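PDB 3GMV: beta-lactamase inhibitory protein BLIP-I from Streptomyces exfoliatus, which probably inhibits class A beta-lactamases by binding them as a small secreted protein, leaving their active sites blocked to substrate. Local coordinates for residues 11-16 with 108-113; 18-23 with 53-58; 42-45 with 50-53; 95-100 with 123-128; 139-142 with 148-151. All coordinates share one frame; numbering follows the deposited sequence.

Contact 1 of 5, residues 11-16 with 108-113. With TAM (tris(hydroxyethyl)aminomethane), chain B.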
# COMPACT_ATOMS: atom_id res chain seq x y z
N ILE A 11 7.04 -6.36 9.13
CA ILE A 11 7.93 -5.20 8.88
C ILE A 11 7.23 -3.95 9.40
O ILE A 11 6.05 -3.74 9.10
CB ILE A 11 8.27 -5.09 7.38
CG1 ILE A 11 9.27 -6.21 7.05
CG2 ILE A 11 8.92 -3.74 7.05
CD1 ILE A 11 9.37 -6.58 5.54
N GLN A 12 7.95 -3.16 10.21
CA GLN A 12 7.35 -2.07 10.95
C GLN A 12 8.14 -0.77 10.84
O GLN A 12 9.38 -0.78 10.72
CB GLN A 12 7.26 -2.47 12.44
CG GLN A 12 6.14 -3.51 12.67
CD GLN A 12 6.19 -4.15 14.01
OE1 GLN A 12 6.50 -5.35 14.12
NE2 GLN A 12 5.89 -3.38 15.04
N PHE A 13 7.44 0.35 10.92
CA PHE A 13 8.14 1.63 10.80
C PHE A 13 9.21 1.79 11.88
O PHE A 13 9.01 1.38 13.05
CB PHE A 13 7.14 2.79 10.81
CG PHE A 13 6.18 2.72 9.65
CD1 PHE A 13 6.62 2.97 8.35
CD2 PHE A 13 4.87 2.31 9.86
CE1 PHE A 13 5.75 2.85 7.27
CE2 PHE A 13 3.99 2.19 8.78
CZ PHE A 13 4.44 2.46 7.50
N GLY A 14 10.34 2.36 11.46
CA GLY A 14 11.48 2.54 12.36
C GLY A 14 12.52 1.43 12.25
O GLY A 14 13.68 1.62 12.67
N MET A 15 12.12 0.26 11.74
CA MET A 15 13.10 -0.83 11.60
C MET A 15 14.28 -0.43 10.73
O MET A 15 14.16 0.37 9.79
CB MET A 15 12.50 -2.12 11.05
CG MET A 15 11.58 -2.83 11.99
SD MET A 15 11.03 -4.36 11.27
CE MET A 15 10.32 -5.21 12.71
N THR A 16 15.43 -1.03 11.01
CA THR A 16 16.59 -0.75 10.16
C THR A 16 16.50 -1.45 8.80
O THR A 16 15.73 -2.40 8.60
CB THR A 16 17.91 -1.20 10.82
OG1 THR A 16 17.94 -2.63 10.90
CG2 THR A 16 18.08 -0.60 12.23
N GLN A 108 -2.51 -0.53 -0.11
CA GLN A 108 -1.32 -0.57 -0.94
C GLN A 108 -0.19 0.25 -0.35
O GLN A 108 0.81 0.54 -1.02
CB GLN A 108 -1.66 -0.10 -2.37
CG GLN A 108 -2.41 -1.22 -3.13
CD GLN A 108 -2.51 -0.92 -4.60
OE1 GLN A 108 -2.25 0.20 -5.05
NE2 GLN A 108 -2.88 -1.92 -5.38
N GLY A 109 -0.33 0.69 0.89
CA GLY A 109 0.81 1.40 1.47
C GLY A 109 0.50 2.24 2.70
O GLY A 109 -0.65 2.68 2.90
N GLU A 110 1.52 2.47 3.52
CA GLU A 110 1.42 3.39 4.67
C GLU A 110 2.77 4.09 4.79
O GLU A 110 3.81 3.49 4.48
CB GLU A 110 1.11 2.65 5.98
CG GLU A 110 -0.29 2.04 6.06
CD GLU A 110 -0.55 1.35 7.37
OE1 GLU A 110 0.43 0.90 8.01
OE2 GLU A 110 -1.73 1.22 7.75
N SER A 111 2.79 5.35 5.23
CA SER A 111 4.09 5.99 5.38
C SER A 111 4.03 7.11 6.41
O SER A 111 2.96 7.69 6.63
CB SER A 111 4.59 6.54 4.03
OG SER A 111 3.83 7.68 3.65
N TYR A 112 5.16 7.32 7.07
CA TYR A 112 5.37 8.46 7.96
C TYR A 112 6.43 9.37 7.34
O TYR A 112 7.63 9.18 7.56
CB TYR A 112 5.82 7.96 9.34
CG TYR A 112 4.73 7.33 10.18
CD1 TYR A 112 3.76 8.13 10.81
CD2 TYR A 112 4.66 5.95 10.36
CE1 TYR A 112 2.76 7.57 11.58
CE2 TYR A 112 3.65 5.37 11.14
CZ TYR A 112 2.71 6.20 11.74
OH TYR A 112 1.72 5.63 12.52
N PRO A 113 6.00 10.33 6.51
CA PRO A 113 6.97 11.13 5.76
C PRO A 113 7.85 11.97 6.66
O PRO A 113 8.92 12.40 6.24
CB PRO A 113 6.10 12.02 4.88
CG PRO A 113 4.75 11.39 4.88
CD PRO A 113 4.62 10.71 6.20
C TAM B . 11.63 11.51 3.58
C1 TAM B . 10.74 11.74 2.37
C2 TAM B . 11.73 12.78 4.42
C3 TAM B . 13.00 11.07 3.12
C4 TAM B . 9.30 11.95 2.79
C5 TAM B . 10.43 13.57 4.43
C6 TAM B . 13.83 10.54 4.28
N TAM B . 11.04 10.45 4.38
O4 TAM B . 8.50 12.10 1.61
O5 TAM B . 10.62 14.88 3.85
O6 TAM B . 13.14 10.74 5.52
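F13 meets Y112 and E110 without a single hydrogen bond passing between 11-16 and 108-113, so aromatic and van der Waals contacts carry the whole interface. The aromatic pair is T-shaped: the edge of Y112 is turned onto one face of F13, with ring centroids 5.1 Å apart and planes at 90°. CD2 and CE2 of Y112 do the touching, CE2 lying 3.5 Å from F13 CD2, which puts the tyrosine edge toward the rim of the phenylalanine ring. Packing on the strand itself falls to the far end of F13. Its CZ comes 3.3 Å from E110 O, which lies near the ring plane at the edge, and 3.7 Å from E110 CB. With chi1 at -62°, CG of F13 stands anti to the carbonyl carbon, which sends the ring from the type II turn Q12-M15 toward strand 105-111. G14 supplies the positive phi within that turn, and M15 N closes it on Q12 O at 3.1 Å. F13 also touches K66 and W115, while Y112 stacks with F121. The contact thus sets the connection between helices 5-10 and 17-24 against the end of strand 105-111, with strand 63-69 bonded to the turn through L63.

Contact 2 of 5, residues 18-23 with 53-58. With TAM (tris(hydroxyethyl)aminomethane), chain B.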
# COMPACT_ATOMS: atom_id res chain seq x y z
N ASP A 18 18.71 -3.48 7.66
CA ASP A 18 19.09 -4.88 7.83
C ASP A 18 17.92 -5.69 8.39
O ASP A 18 17.70 -6.84 7.99
CB ASP A 18 20.32 -5.02 8.75
CG ASP A 18 21.60 -4.59 8.04
OD1 ASP A 18 21.59 -4.59 6.79
OD2 ASP A 18 22.58 -4.25 8.76
N GLU A 19 17.17 -5.08 9.32
CA GLU A 19 16.03 -5.79 9.91
C GLU A 19 14.99 -6.10 8.85
O GLU A 19 14.42 -7.20 8.79
CB GLU A 19 15.40 -4.97 11.06
CG GLU A 19 16.21 -5.20 12.34
CD GLU A 19 15.87 -4.22 13.45
OE1 GLU A 19 15.28 -3.16 13.19
OE2 GLU A 19 16.17 -4.55 14.61
N VAL A 20 14.70 -5.11 8.02
CA VAL A 20 13.72 -5.31 6.97
C VAL A 20 14.19 -6.32 5.92
O VAL A 20 13.41 -7.17 5.49
CB VAL A 20 13.39 -3.94 6.30
CG1 VAL A 20 12.47 -4.19 5.10
CG2 VAL A 20 12.70 -3.02 7.32
N TRP A 21 15.46 -6.21 5.50
CA TRP A 21 16.05 -7.16 4.55
C TRP A 21 15.93 -8.61 5.09
O TRP A 21 15.56 -9.52 4.33
CB TRP A 21 17.53 -6.78 4.33
CG TRP A 21 18.27 -7.58 3.28
CD1 TRP A 21 19.13 -8.60 3.50
CD2 TRP A 21 18.26 -7.35 1.87
NE1 TRP A 21 19.66 -9.05 2.31
CE2 TRP A 21 19.14 -8.29 1.29
CE3 TRP A 21 17.60 -6.44 1.04
CZ2 TRP A 21 19.35 -8.37 -0.08
CZ3 TRP A 21 17.80 -6.50 -0.30
CH2 TRP A 21 18.67 -7.47 -0.87
N GLU A 22 16.20 -8.80 6.38
CA GLU A 22 16.14 -10.12 6.99
C GLU A 22 14.69 -10.65 6.96
O GLU A 22 14.43 -11.78 6.53
CB GLU A 22 16.71 -10.10 8.42
CG GLU A 22 16.40 -11.40 9.22
CD GLU A 22 17.23 -12.59 8.79
OE1 GLU A 22 18.28 -12.40 8.15
OE2 GLU A 22 16.86 -13.75 9.12
N ILE A 23 13.76 -9.83 7.41
CA ILE A 23 12.36 -10.27 7.46
C ILE A 23 11.82 -10.54 6.05
O ILE A 23 11.12 -11.52 5.82
CB ILE A 23 11.47 -9.24 8.19
CG1 ILE A 23 11.80 -9.24 9.69
CG2 ILE A 23 10.01 -9.61 7.99
CD1 ILE A 23 11.27 -7.98 10.40
N GLY A 53 6.41 -5.99 -2.16
CA GLY A 53 6.45 -4.92 -1.15
C GLY A 53 7.68 -4.07 -1.43
O GLY A 53 8.75 -4.59 -1.81
N GLY A 54 7.57 -2.75 -1.23
CA GLY A 54 8.71 -1.84 -1.36
C GLY A 54 8.88 -1.09 -0.05
O GLY A 54 7.89 -0.71 0.59
N PHE A 55 10.13 -0.89 0.37
CA PHE A 55 10.41 -0.31 1.67
C PHE A 55 11.46 0.78 1.50
O PHE A 55 12.50 0.53 0.89
CB PHE A 55 10.96 -1.43 2.58
CG PHE A 55 10.05 -2.59 2.63
CD1 PHE A 55 8.85 -2.49 3.33
CD2 PHE A 55 10.30 -3.72 1.86
CE1 PHE A 55 7.94 -3.56 3.34
CE2 PHE A 55 9.41 -4.80 1.87
CZ PHE A 55 8.22 -4.74 2.60
N SER A 56 11.20 1.96 2.05
CA SER A 56 12.16 3.06 1.92
C SER A 56 12.57 3.57 3.28
O SER A 56 11.80 3.46 4.25
CB SER A 56 11.59 4.20 1.08
OG SER A 56 11.40 3.73 -0.26
N PHE A 57 13.79 4.09 3.34
CA PHE A 57 14.47 4.41 4.61
C PHE A 57 14.90 5.86 4.73
O PHE A 57 15.22 6.49 3.75
CB PHE A 57 15.69 3.50 4.75
CG PHE A 57 15.31 2.06 4.76
CD1 PHE A 57 15.16 1.35 3.57
CD2 PHE A 57 14.97 1.46 5.96
CE1 PHE A 57 14.74 0.02 3.59
CE2 PHE A 57 14.57 0.12 5.99
CZ PHE A 57 14.44 -0.59 4.83
N THR A 58 14.92 6.40 5.96
CA THR A 58 15.39 7.77 6.16
C THR A 58 16.93 7.81 6.04
O THR A 58 17.62 6.79 5.94
CB THR A 58 15.03 8.28 7.56
OG1 THR A 58 15.73 7.46 8.49
CG2 THR A 58 13.53 8.18 7.85
C TAM B . 11.63 11.51 3.58
C1 TAM B . 10.74 11.74 2.37
C2 TAM B . 11.73 12.78 4.42
C3 TAM B . 13.00 11.07 3.12
C4 TAM B . 9.30 11.95 2.79
C5 TAM B . 10.43 13.57 4.43
C6 TAM B . 13.83 10.54 4.28
N TAM B . 11.04 10.45 4.38
O4 TAM B . 8.50 12.10 1.61
O5 TAM B . 10.62 14.88 3.85
O6 TAM B . 13.14 10.74 5.52
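Helix 18-23 packs on strand 53-57 with its backbone well clear, the closest CA atoms being those of V20 and F55 at 8.0 Å, and side chains alone bridge the gap. V20 is the residue that crosses, fitted against two phenylalanines that project from the same side of the strand. Its CG1 lies over one face of F55, 4.2 Å from the ring centroid and 27° off the ring normal, a CH-pi contact in which F55 CG is 3.8 Å from V20 CG1. F57 meets the other flank of the valine: CB lies in the ring plane at its edge, 3.8 Å from F57 CZ, and the CG2 branch is 3.9 Å from F57 CE2. The valine torsion explains the division, since chi1 of 174° places CG1 opposite the backbone N and leaves CG2 beside it. One ring offers its face and the other its edge to the same side chain. I40 and M15 also touch V20, and L63 lies against both phenylalanines, extending this buried apolar layer. Just beyond the strand's end T58, part of the TAM pocket, has CG2 3.5 Å from TAM O6. A helix laid on one face of an antiparallel sheet through such a layer is what defines a two-layer alpha/beta sandwich, the fold of this inhibitor.

Contact 3 of 5, residues 42-45 with 50-53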
# COMPACT_ATOMS: atom_id res chain seq x y z
N CYS A 42 10.80 -6.47 -2.66
CA CYS A 42 10.70 -7.94 -2.54
C CYS A 42 9.45 -8.38 -3.30
O CYS A 42 8.38 -7.81 -3.11
CB CYS A 42 10.59 -8.38 -1.08
SG CYS A 42 11.85 -7.67 0.07
N PHE A 43 9.58 -9.40 -4.14
CA PHE A 43 8.46 -9.95 -4.93
C PHE A 43 8.05 -11.30 -4.35
O PHE A 43 8.90 -12.06 -3.92
CB PHE A 43 8.87 -10.12 -6.39
CG PHE A 43 8.92 -8.83 -7.18
CD1 PHE A 43 7.77 -8.30 -7.75
CD2 PHE A 43 10.12 -8.15 -7.37
CE1 PHE A 43 7.80 -7.12 -8.48
CE2 PHE A 43 10.17 -6.97 -8.10
CZ PHE A 43 9.00 -6.45 -8.65
N THR A 44 6.76 -11.61 -4.33
CA THR A 44 6.32 -12.88 -3.79
C THR A 44 6.36 -13.97 -4.89
O THR A 44 6.33 -15.14 -4.57
CB THR A 44 4.87 -12.84 -3.25
OG1 THR A 44 3.97 -12.59 -4.34
CG2 THR A 44 4.74 -11.74 -2.18
N GLU A 45 6.38 -13.55 -6.15
CA GLU A 45 6.38 -14.49 -7.29
C GLU A 45 7.30 -13.99 -8.38
O GLU A 45 7.71 -12.83 -8.37
CB GLU A 45 4.96 -14.61 -7.87
CG GLU A 45 3.99 -15.16 -6.88
CD GLU A 45 2.56 -15.21 -7.40
OE1 GLU A 45 2.31 -14.84 -8.55
OE2 GLU A 45 1.68 -15.62 -6.62
N ALA A 50 3.90 -9.52 -10.63
CA ALA A 50 4.00 -10.27 -9.36
C ALA A 50 3.68 -9.33 -8.21
O ALA A 50 3.99 -8.14 -8.29
CB ALA A 50 5.41 -10.79 -9.17
N PRO A 51 3.10 -9.87 -7.12
CA PRO A 51 2.88 -9.02 -5.95
C PRO A 51 4.23 -8.68 -5.30
O PRO A 51 5.18 -9.46 -5.34
CB PRO A 51 2.04 -9.89 -5.03
CG PRO A 51 1.43 -10.98 -5.95
CD PRO A 51 2.52 -11.21 -6.97
N TYR A 52 4.31 -7.51 -4.69
CA TYR A 52 5.60 -7.10 -4.14
C TYR A 52 5.36 -6.16 -2.96
O TYR A 52 4.25 -5.64 -2.77
CB TYR A 52 6.43 -6.38 -5.21
CG TYR A 52 5.82 -5.06 -5.69
CD1 TYR A 52 6.10 -3.86 -5.03
CD2 TYR A 52 4.94 -5.03 -6.77
CE1 TYR A 52 5.53 -2.65 -5.45
CE2 TYR A 52 4.39 -3.83 -7.21
CZ TYR A 52 4.68 -2.64 -6.54
OH TYR A 52 4.12 -1.45 -6.96
N GLY A 53 6.41 -5.99 -2.16
CA GLY A 53 6.45 -4.92 -1.15
C GLY A 53 7.68 -4.07 -1.43
O GLY A 53 8.75 -4.59 -1.81
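C42 and G53 exchange two backbone hydrogen bonds, C42 N to G53 O at 2.9 Å and G53 N to C42 O at 2.8 Å. They form a hydrogen-bonded pair of the antiparallel beta hairpin made by strands 40-43 and 52-57. The next backbone bond runs from T44 N to P51 O, 2.9 Å long. Between these bonds F43 and Y52 form the non-hydrogen-bonded pair, where the CA atoms draw in to 4.1 Å.

Outward from the backbone, F43 and Y52 lie side by side on one face of the sheet and point the same way, their ring planes at an oblique 56°. The closest side-chain approach between the two is F43 CD1 to Y52 CB, 3.5 Å, and the same ring atom, F43 CD1, also reaches A50 CB. Beyond CB the tyrosine ring leads away from F43, a course set by chi1 of 64°, which holds CG between the backbone N and the carbonyl carbon; its hydroxyl is hydrogen-bonded to E69. The opposite face belongs to C42, whose sulfur forms the disulfide with C30 and so ties the hairpin to the outermost strand 30-31. Toward the turn E45 O comes 3.2 Å from A50 CB, and the E45 side chain slants across P51. T44 crosses the proline at about a right angle, with OG1 3.3 Å from P51 CD.

Contact 4 of 5, residues 95-100 with 123-128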
# COMPACT_ATOMS: atom_id res chain seq x y z
N GLN A 95 -16.36 9.48 6.91
CA GLN A 95 -17.18 9.77 5.75
C GLN A 95 -16.83 8.86 4.56
O GLN A 95 -17.72 8.36 3.88
CB GLN A 95 -17.09 11.25 5.38
CG GLN A 95 -17.69 12.16 6.53
CD GLN A 95 -17.40 13.62 6.35
OE1 GLN A 95 -16.29 14.02 5.95
NE2 GLN A 95 -18.38 14.45 6.69
N LEU A 96 -15.54 8.66 4.31
CA LEU A 96 -15.11 7.80 3.21
C LEU A 96 -15.71 6.39 3.34
O LEU A 96 -16.29 5.89 2.41
CB LEU A 96 -13.58 7.74 3.13
CG LEU A 96 -13.05 6.78 2.08
CD1 LEU A 96 -13.48 7.23 0.62
CD2 LEU A 96 -11.54 6.60 2.18
N TRP A 97 -15.58 5.75 4.50
CA TRP A 97 -16.06 4.40 4.64
C TRP A 97 -17.60 4.33 4.82
O TRP A 97 -18.16 3.25 4.77
CB TRP A 97 -15.29 3.64 5.72
CG TRP A 97 -13.79 3.58 5.47
CD1 TRP A 97 -12.80 3.89 6.35
CD2 TRP A 97 -13.14 3.23 4.24
NE1 TRP A 97 -11.56 3.75 5.75
CE2 TRP A 97 -11.75 3.34 4.46
CE3 TRP A 97 -13.60 2.81 2.99
CZ2 TRP A 97 -10.82 3.06 3.47
CZ3 TRP A 97 -12.66 2.54 1.99
CH2 TRP A 97 -11.30 2.67 2.24
N ALA A 98 -18.25 5.47 5.02
CA ALA A 98 -19.71 5.51 4.95
C ALA A 98 -20.18 5.59 3.51
O ALA A 98 -21.29 5.17 3.20
CB ALA A 98 -20.27 6.73 5.77
N ALA A 99 -19.32 6.13 2.63
CA ALA A 99 -19.65 6.23 1.17
C ALA A 99 -19.22 5.01 0.36
O ALA A 99 -19.89 4.62 -0.59
CB ALA A 99 -19.01 7.47 0.57
N VAL A 100 -18.11 4.39 0.75
CA VAL A 100 -17.49 3.33 -0.04
C VAL A 100 -17.41 2.09 0.83
O VAL A 100 -17.03 2.20 2.00
CB VAL A 100 -16.02 3.72 -0.44
CG1 VAL A 100 -15.30 2.57 -1.13
CG2 VAL A 100 -16.01 4.95 -1.37
N GLU A 123 -2.03 6.80 4.32
CA GLU A 123 -2.49 5.44 4.06
C GLU A 123 -3.05 5.41 2.66
O GLU A 123 -3.80 6.33 2.27
CB GLU A 123 -3.62 5.07 5.02
CG GLU A 123 -3.24 5.01 6.53
CD GLU A 123 -4.46 5.03 7.44
OE1 GLU A 123 -4.95 6.13 7.82
OE2 GLU A 123 -4.94 3.95 7.80
N LYS A 124 -2.70 4.38 1.89
CA LYS A 124 -3.13 4.30 0.51
C LYS A 124 -4.03 3.08 0.39
O LYS A 124 -3.60 1.96 0.68
CB LYS A 124 -1.93 4.16 -0.45
CG LYS A 124 -1.04 5.44 -0.51
CD LYS A 124 -0.05 5.37 -1.68
CE LYS A 124 0.84 6.63 -1.64
NZ LYS A 124 1.91 6.62 -2.70
N TYR A 125 -5.27 3.32 -0.04
CA TYR A 125 -6.22 2.25 -0.29
C TYR A 125 -6.52 2.05 -1.79
O TYR A 125 -6.59 3.00 -2.58
CB TYR A 125 -7.51 2.53 0.49
CG TYR A 125 -7.44 2.20 1.95
CD1 TYR A 125 -7.63 0.90 2.39
CD2 TYR A 125 -7.17 3.20 2.91
CE1 TYR A 125 -7.58 0.59 3.75
CE2 TYR A 125 -7.12 2.89 4.28
CZ TYR A 125 -7.32 1.57 4.67
OH TYR A 125 -7.30 1.20 5.99
N TYR A 126 -6.66 0.79 -2.17
CA TYR A 126 -6.99 0.42 -3.53
C TYR A 126 -8.26 -0.41 -3.47
O TYR A 126 -8.34 -1.42 -2.76
CB TYR A 126 -5.84 -0.41 -4.07
CG TYR A 126 -6.13 -1.15 -5.37
CD1 TYR A 126 -6.22 -0.49 -6.58
CD2 TYR A 126 -6.31 -2.54 -5.36
CE1 TYR A 126 -6.47 -1.22 -7.78
CE2 TYR A 126 -6.55 -3.25 -6.53
CZ TYR A 126 -6.63 -2.59 -7.72
OH TYR A 126 -6.89 -3.34 -8.86
N CYS A 127 -9.28 0.04 -4.18
CA CYS A 127 -10.56 -0.63 -4.11
C CYS A 127 -10.93 -1.24 -5.46
O CYS A 127 -11.26 -0.51 -6.41
CB CYS A 127 -11.63 0.39 -3.69
SG CYS A 127 -11.27 1.22 -2.16
N ALA A 128 -10.91 -2.57 -5.56
CA ALA A 128 -11.18 -3.23 -6.86
C ALA A 128 -12.68 -3.42 -7.03
O ALA A 128 -13.36 -3.78 -6.08
CB ALA A 128 -10.50 -4.59 -6.89
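Helix 93-99 lies against the sheet at strand 122-128, and its hold on 123-128 is a T-shaped aromatic pair, W97 on Y125. The six-membered ring of the indole comes edge-on to the tyrosine face, with centroids 5.0 Å apart and planes at 80°. CZ2 is the leading atom: it stands 3.6 Å above the centre of the Y125 ring, with its closest carbon, CD2, at 3.7 Å. CH2 follows, 3.9 Å from Y125 CG. The tryptophan starts out alongside the strand, and chi1 of -58°, which sets CG anti to the carbonyl carbon, is part of what swings the benzo edge toward the sheet. Its NE1 is spoken for by E93 one turn earlier in the helix, a bond that should restrict rotation of the indole, and L96 CD2 lies over one indole face.

This is helix-on-sheet packing of the two-layer alpha/beta sandwich, in the half of the protein remote from helix 17-24. V100, the first residue to leave helical geometry, adds a looser apolar touch, CG1 to C127 SG at 4.4 Å. That sulfur is in a disulfide with C105 on the adjacent strand 105-111, and both W97 and V100 also rest on C105. F140 of the next strand meets L96 and V100.

Contact 5 of 5, residues 139-142 with 148-151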
# COMPACT_ATOMS: atom_id res chain seq x y z
N SER A 139 -8.85 4.48 -6.13
CA SER A 139 -7.77 4.65 -5.15
C SER A 139 -8.15 5.82 -4.25
O SER A 139 -8.63 6.86 -4.73
CB SER A 139 -6.47 5.01 -5.86
OG SER A 139 -6.05 3.90 -6.66
N PHE A 140 -7.85 5.69 -2.97
CA PHE A 140 -8.14 6.72 -2.00
C PHE A 140 -6.95 6.81 -1.08
O PHE A 140 -6.52 5.80 -0.54
CB PHE A 140 -9.37 6.33 -1.17
CG PHE A 140 -10.63 6.22 -1.97
CD1 PHE A 140 -11.25 7.36 -2.46
CD2 PHE A 140 -11.23 4.98 -2.19
CE1 PHE A 140 -12.44 7.24 -3.22
CE2 PHE A 140 -12.43 4.87 -2.90
CZ PHE A 140 -13.02 5.99 -3.43
N HIS A 141 -6.41 8.01 -0.88
CA HIS A 141 -5.31 8.15 0.08
C HIS A 141 -5.77 9.01 1.26
O HIS A 141 -6.42 10.04 1.06
CB HIS A 141 -4.06 8.77 -0.59
CG HIS A 141 -3.54 7.98 -1.76
ND1 HIS A 141 -2.51 8.42 -2.55
CD2 HIS A 141 -3.95 6.80 -2.30
CE1 HIS A 141 -2.28 7.55 -3.51
NE2 HIS A 141 -3.14 6.56 -3.39
N LEU A 142 -5.42 8.60 2.48
CA LEU A 142 -5.77 9.36 3.68
C LEU A 142 -4.50 9.95 4.26
O LEU A 142 -3.45 9.30 4.21
CB LEU A 142 -6.43 8.43 4.70
CG LEU A 142 -7.77 7.81 4.33
CD1 LEU A 142 -8.14 6.74 5.40
CD2 LEU A 142 -8.83 8.90 4.25
N THR A 148 -7.03 12.88 1.02
CA THR A 148 -6.14 13.80 0.31
C THR A 148 -5.89 13.39 -1.14
O THR A 148 -5.25 14.12 -1.89
CB THR A 148 -4.79 13.96 1.06
OG1 THR A 148 -4.26 12.65 1.32
CG2 THR A 148 -5.01 14.66 2.42
N TYR A 149 -6.39 12.21 -1.54
CA TYR A 149 -6.29 11.81 -2.97
C TYR A 149 -7.41 10.86 -3.32
O TYR A 149 -7.68 9.94 -2.58
CB TYR A 149 -4.96 11.09 -3.25
CG TYR A 149 -4.77 10.74 -4.72
CD1 TYR A 149 -4.56 11.74 -5.67
CD2 TYR A 149 -4.83 9.43 -5.16
CE1 TYR A 149 -4.36 11.44 -7.02
CE2 TYR A 149 -4.66 9.12 -6.56
CZ TYR A 149 -4.44 10.14 -7.46
OH TYR A 149 -4.26 9.86 -8.79
N ARG A 150 -8.02 11.04 -4.49
CA ARG A 150 -9.03 10.08 -4.95
C ARG A 150 -8.87 9.97 -6.47
O ARG A 150 -8.62 10.98 -7.15
CB ARG A 150 -10.44 10.55 -4.55
CG ARG A 150 -10.76 12.04 -4.97
CD ARG A 150 -12.14 12.51 -4.40
NE ARG A 150 -13.31 11.93 -5.08
CZ ARG A 150 -13.84 12.37 -6.22
NH1 ARG A 150 -13.26 13.39 -6.89
NH2 ARG A 150 -14.93 11.81 -6.73
N TYR A 151 -8.98 8.76 -6.99
CA TYR A 151 -8.85 8.53 -8.42
C TYR A 151 -9.70 7.31 -8.76
O TYR A 151 -9.83 6.40 -7.93
CB TYR A 151 -7.38 8.23 -8.77
CG TYR A 151 -7.14 8.17 -10.25
CD1 TYR A 151 -7.01 9.35 -10.99
CD2 TYR A 151 -7.03 6.95 -10.90
CE1 TYR A 151 -6.79 9.29 -12.35
CE2 TYR A 151 -6.80 6.91 -12.28
CZ TYR A 151 -6.69 8.09 -12.97
OH TYR A 151 -6.47 8.01 -14.34
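H141 O takes a hydrogen bond from T148 N at 2.9 Å and a weak, longer one from Y149 N at 3.4 Å. Two consecutive residues thus face one, which makes T148 and Y149 the doubled side of a classic beta bulge opposite H141. The hydroxyl of T148 is near this oxygen too, but its stronger partner is T143. In return H141 N gives a bond to Y149 O, 2.9 Å, and further along S139 N reaches Y151 O at 2.8 Å, with Y151 N bonding back to S139 O.

Strands 137-143 and 146-153 are the two arms of a beta hairpin, and 146-153 is the last strand of the sheet within the chain. Segments 139-142 and 148-151 run antiparallel, their axes at 176°. On the face that carries S139, H141, Y149 and Y151, the imidazole and the phenol lie side by side, pointing the same way. Y149 CD2 is 3.5 Å above the centre of the H141 ring, though the planes are 40° apart. Y149 chi1 of -176°, with CG opposite the backbone N, contributes to that overlap. On the other face F140 CD1 packs on R150 CB, 3.9 Å away, and the guanidinium leads off to T87 and the carbonyl of Y84.

In the fold
All five contacts rest on one antiparallel sheet whose strands follow chain order. Contacts 2 and 3 share G53 and strand 52-57, and both lie within the span of chain that contact 1 bridges. Contact 1, its centre about 9 Å from that of contact 2, touches it through I11 and M15 on I23. Its loop joins helices 5-10 and 17-24, while Q108 and G109 bond to K124 of contact 4, which crosses contact 1 along the chain. Contact 5 follows, on the strand next to 122-128, centres about 8 Å apart. Contacts 2 and 4, with centres about 27 Å apart, lie on opposite sides of the chain's centre, so one continuous sheet joins the two helix-bearing halves of the inhibitor.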